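PDB 4HIZ: endosialidase from Enterobacteria phage phi92, which hydrolyses internal alpha-2,8 and alpha-2,9 linkages within sialic acid polymers. Local coordinates for residues A[133-136]-A[137-141]; A[164-167]-A[168-171]. All coordinates share one frame; numbering follows the deposited sequence.

Contact 1: residues A[133-136]-A[137-141]; sequences TPIH and PDYTA. With FRU (beta-D-fructofuranose), chain G.
H136 O accepts the backbone N-H of Y139 at 3.0 Å from Y139 N, closing a type I beta turn from H136 to Y139. D138 N also lies near H136 O, but its angle is poor and its hydrogen goes to the H136 side chain instead. The H136 CG is anti to its backbone N (chi1 -165°), which places CG beside the carbonyl carbon and so carries the ring toward the following residues, with ND1 2.9 Å from D138 N. That nitrogen is only 7° out of the ring plane, at the ring edge, so the bond helps to fix the rotation of the imidazole and identifies ND1 as an acceptor.

D138 then brings its carboxylate across the same ring, the planes 49° apart, with D138 OD2 3.5 Å from H136 CE1. The same carboxylate also binds a sugar: D138 OD2 accepts a hydrogen bond from O1 of the fructose at 2.8 Å. P137 CG lies 3.7 Å from the same O1. H136, P137 and D138 thus form part of a glycan pocket of the catalytic beta propeller; Y146 and E176 also hydrogen-bond the fructose.

Beyond the polar part of the turn, the methyl CG2 of I135 meets the Y139 ring obliquely, 3.5 Å from its CD1 and 3.7 Å from its CG. Y139 CB sits 3.2 Å from H136 O, so the tyrosine leaves the turn close by the carbonyl that accepts its own N-H. Its hydroxyl is hydrogen-bonded to the backbone N of N111, while D579 of a second subunit packs against both I135 and Y139.

Contact 2: residues A[164-167]-A[168-171]; sequences TRYL and SNMR
Y166 and R171 pair across the end of a beta hairpin that joins strand 157-166 to strand 172-181 in one four-stranded antiparallel sheet of the propeller. Two backbone bonds define its closure: Y166 N donates to R171 O at 3.0 Å, and M170 N donates to Y166 O at 2.9 Å, the latter closing a five-residue alpha turn from Y166 to M170. M170 has a positive phi of 64°, which turns the chain back toward the first strand. A CA-H...O contact from R165 CA to R171 O, 3.2 Å, adds to the pairing.

Side-chain to backbone bonds secure the loop. R165 approaches side-on and gives two N-H groups to one acceptor: NE and NH1 lie 2.7 and 2.8 Å from M170 O, which is close to the guanidinium plane. The bend of the arginine at chi3 (67°) brings the group round to it. NH2 forms a salt bridge with E163, and NH1 also reaches T290 O, so the guanidinium orientation is fixed from several directions. N169 OD1 accepts from R171 N at 2.9 Å, an Asx turn.

The remaining side-chain contacts are van der Waals. The N169 amide runs alongside the Y166 side chain, its plane 89° from the ring, with OD1 3.4 Å from Y166 CB. M170, bent at chi2 and chi3, brings its terminal methyl CE to 3.6 Å from R165 NE.

From the N terminus, contact 1 comes first: its turn lies in the connection from strand 130-131, the end of one propeller sheet, to strand 144-154, the first of the next. Contact 2 follows in series, closing the hairpin between strands 157-166 and 172-181, the two central strands of that second sheet. Neither contact encloses or crosses the other. Their centres are about 12 Å apart, yet they meet through packing: H136 NE2 is 3.7 Å from T164 OG1, and Y139 CE1 is 3.9 Å from L167 CD2. The sugar-binding turn of residues 133-141 is thereby set against the final residues of strand 157-166 and the start of its hairpin loop.

Contact 1: residues A[133-136]-A[137-141]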
ATOM      1  N   THR A 133     -20.472  -7.087   9.189  1.00 12.35           N
ATOM      2  CA  THR A 133     -21.614  -6.343   9.719  1.00 12.31           C
ATOM      3  C   THR A 133     -21.396  -4.866   9.436  1.00 13.07           C
ATOM      4  O   THR A 133     -20.257  -4.391   9.488  1.00 13.77           O
ATOM      5  CB  THR A 133     -21.781  -6.548  11.262  1.00 12.34           C
ATOM      6  OG1 THR A 133     -20.574  -6.171  11.965  1.00 12.25           O
ATOM      7  CG2 THR A 133     -22.012  -8.012  11.574  1.00 13.39           C
ATOM      8  N   PRO A 134     -22.470  -4.125   9.149  1.00 13.01           N
ATOM      9  CA  PRO A 134     -22.327  -2.665   9.085  1.00 13.41           C
ATOM     10  C   PRO A 134     -22.328  -2.133  10.512  1.00 13.04           C
ATOM     11  O   PRO A 134     -22.552  -2.920  11.446  1.00 13.92           O
ATOM     12  CB  PRO A 134     -23.632  -2.227   8.436  1.00 14.22           C
ATOM     13  CG  PRO A 134     -24.633  -3.226   8.997  1.00 14.06           C
ATOM     14  CD  PRO A 134     -23.879  -4.554   9.076  1.00 13.91           C
ATOM     15  N   ILE A 135     -22.058  -0.846  10.698  1.00 12.67           N
ATOM     16  CA  ILE A 135     -22.332  -0.255  12.004  1.00 14.18           C
ATOM     17  C   ILE A 135     -23.834  -0.452  12.260  1.00 14.58           C
ATOM     18  O   ILE A 135     -24.635  -0.343  11.323  1.00 15.72           O
ATOM     19  CB  ILE A 135     -21.963   1.242  12.031  1.00 15.85           C
ATOM     20  CG1 ILE A 135     -20.457   1.417  11.765  1.00 17.87           C
ATOM     21  CG2 ILE A 135     -22.370   1.870  13.374  1.00 17.09           C
ATOM     22  CD1 ILE A 135     -19.583   0.707  12.814  1.00 19.12           C
ATOM     23  N   HIS A 136     -24.222  -0.767  13.514  1.00 13.75           N
ATOM     24  CA  HIS A 136     -25.609  -1.069  13.813  1.00 14.94           C
ATOM     25  C   HIS A 136     -26.499   0.102  13.392  1.00 16.90           C
ATOM     26  O   HIS A 136     -26.166   1.264  13.648  1.00 17.78           O
ATOM     27  CB  HIS A 136     -25.726  -1.282  15.328  1.00 14.07           C
ATOM     28  CG  HIS A 136     -26.996  -1.944  15.744  1.00 15.52           C
ATOM     29  ND1 HIS A 136     -28.220  -1.302  15.694  1.00 16.30           N
ATOM     30  CD2 HIS A 136     -27.230  -3.192  16.212  1.00 15.35           C
ATOM     31  CE1 HIS A 136     -29.159  -2.139  16.100  1.00 17.11           C
ATOM     32  NE2 HIS A 136     -28.585  -3.283  16.434  1.00 17.22           N
ATOM     33  N   PRO A 137     -27.640  -0.188  12.758  1.00 19.42           N
ATOM     34  CA  PRO A 137     -28.474   0.907  12.250  1.00 21.31           C
ATOM     35  C   PRO A 137     -29.015   1.777  13.369  1.00 22.36           C
ATOM     36  O   PRO A 137     -29.310   2.940  13.128  1.00 24.23           O
ATOM     37  CB  PRO A 137     -29.615   0.181  11.526  1.00 22.70           C
ATOM     38  CG  PRO A 137     -29.614  -1.194  12.066  1.00 22.96           C
ATOM     39  CD  PRO A 137     -28.167  -1.507  12.387  1.00 20.60           C
ATOM     40  N   ASP A 138     -29.117   1.235  14.577  1.00 21.42           N
ATOM     41  CA  ASP A 138     -29.551   2.021  15.720  1.00 21.85           C
ATOM     42  C   ASP A 138     -28.403   2.433  16.660  1.00 20.24           C
ATOM     43  O   ASP A 138     -28.614   2.657  17.872  1.00 20.52           O
ATOM     44  CB  ASP A 138     -30.589   1.214  16.485  1.00 24.39           C
ATOM     45  CG  ASP A 138     -31.738   0.761  15.591  1.00 28.06           C
ATOM     46  OD1 ASP A 138     -32.196   1.574  14.761  1.00 30.48           O
ATOM     47  OD2 ASP A 138     -32.164  -0.412  15.682  1.00 28.52           O
ATOM     48  N   TYR A 139     -27.187   2.532  16.120  1.00 18.85           N
ATOM     49  CA  TYR A 139     -26.013   2.875  16.921  1.00 17.41           C
ATOM     50  C   TYR A 139     -26.207   4.165  17.709  1.00 18.37           C
ATOM     51  O   TYR A 139     -25.919   4.223  18.915  1.00 18.30           O
ATOM     52  CB  TYR A 139     -24.845   3.061  15.946  1.00 15.74           C
ATOM     53  CG  TYR A 139     -23.464   3.278  16.568  1.00 15.50           C
ATOM     54  CD1 TYR A 139     -22.669   2.190  16.891  1.00 14.30           C
ATOM     55  CD2 TYR A 139     -22.964   4.566  16.803  1.00 17.10           C
ATOM     56  CE1 TYR A 139     -21.414   2.346  17.445  1.00 15.20           C
ATOM     57  CE2 TYR A 139     -21.667   4.758  17.353  1.00 16.48           C
ATOM     58  CZ  TYR A 139     -20.898   3.644  17.670  1.00 15.70           C
ATOM     59  OH  TYR A 139     -19.634   3.766  18.196  1.00 15.70           O
ATOM     60  N   THR A 140     -26.709   5.200  17.035  1.00 19.43           N
ATOM     61  CA  THR A 140     -26.919   6.474  17.713  1.00 22.89           C
ATOM     62  C   THR A 140     -28.194   6.510  18.573  1.00 23.78           C
ATOM     63  O   THR A 140     -28.169   6.918  19.756  1.00 24.79           O
ATOM     64  CB  THR A 140     -26.921   7.626  16.714  1.00 26.30           C
ATOM     65  OG1 THR A 140     -25.638   7.676  16.083  1.00 27.12           O
ATOM     66  CG2 THR A 140     -27.172   8.943  17.437  1.00 29.75           C
ATOM     67  N   ALA A 141     -29.305   6.052  18.010  1.00 26.20           N
ATOM     68  CA  ALA A 141     -30.591   6.109  18.733  1.00 28.88           C
ATOM     69  C   ALA A 141     -30.630   5.231  19.987  1.00 26.56           C
ATOM     70  O   ALA A 141     -31.165   5.638  21.036  1.00 28.00           O
ATOM     71  CB  ALA A 141     -31.736   5.718  17.804  1.00 32.73           C
TER
HETATM   72  C1  FRU G   2     -33.222  -3.791  14.335  1.00 26.37           C
HETATM   73  C2  FRU G   2     -32.556  -4.906  13.662  1.00 25.72           C
HETATM   74  C3  FRU G   2     -31.522  -5.711  14.251  1.00 23.48           C
HETATM   75  C4  FRU G   2     -31.039  -6.541  13.127  1.00 22.89           C
HETATM   76  C5  FRU G   2     -31.254  -5.621  11.961  1.00 25.79           C
HETATM   77  C6  FRU G   2     -31.266  -6.279  10.589  1.00 29.53           C
HETATM   78  O1  FRU G   2     -32.267  -2.768  14.127  1.00 27.89           O
HETATM   79  O2  FRU G   2     -33.632  -5.913  13.888  1.00 27.09           O
HETATM   80  O3  FRU G   2     -31.824  -6.404  15.487  1.00 22.18           O
HETATM   81  O4  FRU G   2     -29.629  -6.882  13.322  1.00 20.71           O
HETATM   82  O5  FRU G   2     -32.508  -4.944  12.210  1.00 26.28           O
HETATM   83  O6  FRU G   2     -32.432  -7.027  10.442  1.00 33.78           O

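Contact 2: residues A[164-167]-A[168-171]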
ATOM      1  N   THR A 164     -25.933  -8.016  19.756  1.00 12.37           N
ATOM      2  CA  THR A 164     -26.108  -6.573  19.873  1.00 13.31           C
ATOM      3  C   THR A 164     -25.773  -6.214  21.316  1.00 13.56           C
ATOM      4  O   THR A 164     -26.405  -6.749  22.252  1.00 13.84           O
ATOM      5  CB  THR A 164     -27.562  -6.165  19.556  1.00 14.67           C
ATOM      6  OG1 THR A 164     -27.845  -6.412  18.186  1.00 14.47           O
ATOM      7  CG2 THR A 164     -27.795  -4.685  19.821  1.00 15.87           C
ATOM      8  N   ARG A 165     -24.775  -5.354  21.523  1.00 12.72           N
ATOM      9  CA  ARG A 165     -24.305  -5.049  22.886  1.00 12.97           C
ATOM     10  C   ARG A 165     -24.349  -3.548  23.123  1.00 13.47           C
ATOM     11  O   ARG A 165     -24.197  -2.743  22.188  1.00 13.84           O
ATOM     12  CB  ARG A 165     -22.863  -5.573  23.104  1.00 13.15           C
ATOM     13  CG  ARG A 165     -22.734  -7.086  22.665  1.00 13.78           C
ATOM     14  CD  ARG A 165     -21.436  -7.772  23.181  1.00 15.40           C
ATOM     15  NE  ARG A 165     -21.458  -7.906  24.643  1.00 16.37           N
ATOM     16  CZ  ARG A 165     -21.572  -9.069  25.295  1.00 16.56           C
ATOM     17  NH1 ARG A 165     -21.593  -9.077  26.633  1.00 16.58           N
ATOM     18  NH2 ARG A 165     -21.624 -10.227  24.624  1.00 16.40           N
ATOM     19  N   TYR A 166     -24.522  -3.160  24.385  1.00 13.33           N
ATOM     20  CA  TYR A 166     -24.568  -1.745  24.725  1.00 13.99           C
ATOM     21  C   TYR A 166     -23.183  -1.108  24.680  1.00 14.61           C
ATOM     22  O   TYR A 166     -22.206  -1.645  25.200  1.00 15.66           O
ATOM     23  CB  TYR A 166     -25.183  -1.583  26.135  1.00 15.30           C
ATOM     24  CG  TYR A 166     -26.672  -1.844  26.163  1.00 18.71           C
ATOM     25  CD1 TYR A 166     -27.557  -0.895  25.670  1.00 20.98           C
ATOM     26  CD2 TYR A 166     -27.194  -3.020  26.712  1.00 19.39           C
ATOM     27  CE1 TYR A 166     -28.923  -1.108  25.691  1.00 22.52           C
ATOM     28  CE2 TYR A 166     -28.582  -3.240  26.750  1.00 20.86           C
ATOM     29  CZ  TYR A 166     -29.420  -2.276  26.226  1.00 23.17           C
ATOM     30  OH  TYR A 166     -30.781  -2.429  26.237  1.00 25.75           O
ATOM     31  N   LEU A 167     -23.124   0.081  24.110  1.00 14.15           N
ATOM     32  CA  LEU A 167     -21.874   0.847  24.129  1.00 15.33           C
ATOM     33  C   LEU A 167     -21.424   1.186  25.557  1.00 17.18           C
ATOM     34  O   LEU A 167     -20.218   1.238  25.842  1.00 18.52           O
ATOM     35  CB  LEU A 167     -22.052   2.124  23.305  1.00 17.34           C
ATOM     36  CG  LEU A 167     -22.202   1.896  21.791  1.00 20.45           C
ATOM     37  CD1 LEU A 167     -22.802   3.106  21.102  1.00 23.12           C
ATOM     38  CD2 LEU A 167     -20.833   1.618  21.211  1.00 20.58           C
ATOM     39  N   SER A 168     -22.387   1.405  26.461  1.00 16.31           N
ATOM     40  CA  SER A 168     -22.033   1.943  27.767  1.00 18.41           C
ATOM     41  C   SER A 168     -21.337   0.897  28.645  1.00 18.47           C
ATOM     42  O   SER A 168     -20.354   1.203  29.317  1.00 20.65           O
ATOM     43  CB  SER A 168     -23.278   2.468  28.473  1.00 20.54           C
ATOM     44  OG  SER A 168     -24.167   1.403  28.718  1.00 22.13           O
ATOM     45  N   ASN A 169     -21.827  -0.336  28.625  1.00 16.56           N
ATOM     46  CA  ASN A 169     -21.348  -1.315  29.576  1.00 16.83           C
ATOM     47  C   ASN A 169     -21.116  -2.699  29.006  1.00 16.17           C
ATOM     48  O   ASN A 169     -20.903  -3.649  29.760  1.00 17.22           O
ATOM     49  CB  ASN A 169     -22.342  -1.409  30.747  1.00 18.96           C
ATOM     50  CG  ASN A 169     -23.737  -1.821  30.293  1.00 20.82           C
ATOM     51  OD1 ASN A 169     -23.917  -2.379  29.208  1.00 20.86           O
ATOM     52  ND2 ASN A 169     -24.734  -1.524  31.114  1.00 21.27           N
ATOM     53  N   MET A 170     -21.185  -2.806  27.674  1.00 16.16           N
ATOM     54  CA  MET A 170     -20.930  -4.052  26.974  1.00 15.85           C
ATOM     55  C   MET A 170     -21.908  -5.167  27.276  1.00 15.91           C
ATOM     56  O   MET A 170     -21.667  -6.298  26.857  1.00 17.01           O
ATOM     57  CB  MET A 170     -19.500  -4.539  27.229  1.00 18.64           C
ATOM     58  CG  MET A 170     -18.469  -3.981  26.208  1.00 19.50           C
ATOM     59  SD  MET A 170     -18.845  -4.601  24.532  1.00 20.04           S
ATOM     60  CE  MET A 170     -18.259  -6.287  24.631  1.00 21.71           C
ATOM     61  N   ARG A 171     -23.006  -4.879  27.982  1.00 15.20           N
ATOM     62  CA  ARG A 171     -23.960  -5.964  28.213  1.00 14.84           C
ATOM     63  C   ARG A 171     -24.646  -6.407  26.932  1.00 14.27           C
ATOM     64  O   ARG A 171     -24.869  -5.616  26.009  1.00 14.32           O
ATOM     65  CB  ARG A 171     -25.000  -5.582  29.291  1.00 16.22           C
ATOM     66  CG  ARG A 171     -24.338  -5.495  30.636  1.00 18.85           C
ATOM     67  CD  ARG A 171     -25.305  -5.097  31.731  1.00 20.85           C
ATOM     68  NE  ARG A 171     -24.583  -4.892  32.977  1.00 23.90           N
ATOM     69  CZ  ARG A 171     -25.145  -4.325  34.037  1.00 26.80           C
ATOM     70  NH1 ARG A 171     -26.382  -3.882  33.938  1.00 27.80           N
ATOM     71  NH2 ARG A 171     -24.464  -4.151  35.163  1.00 29.44           N
TER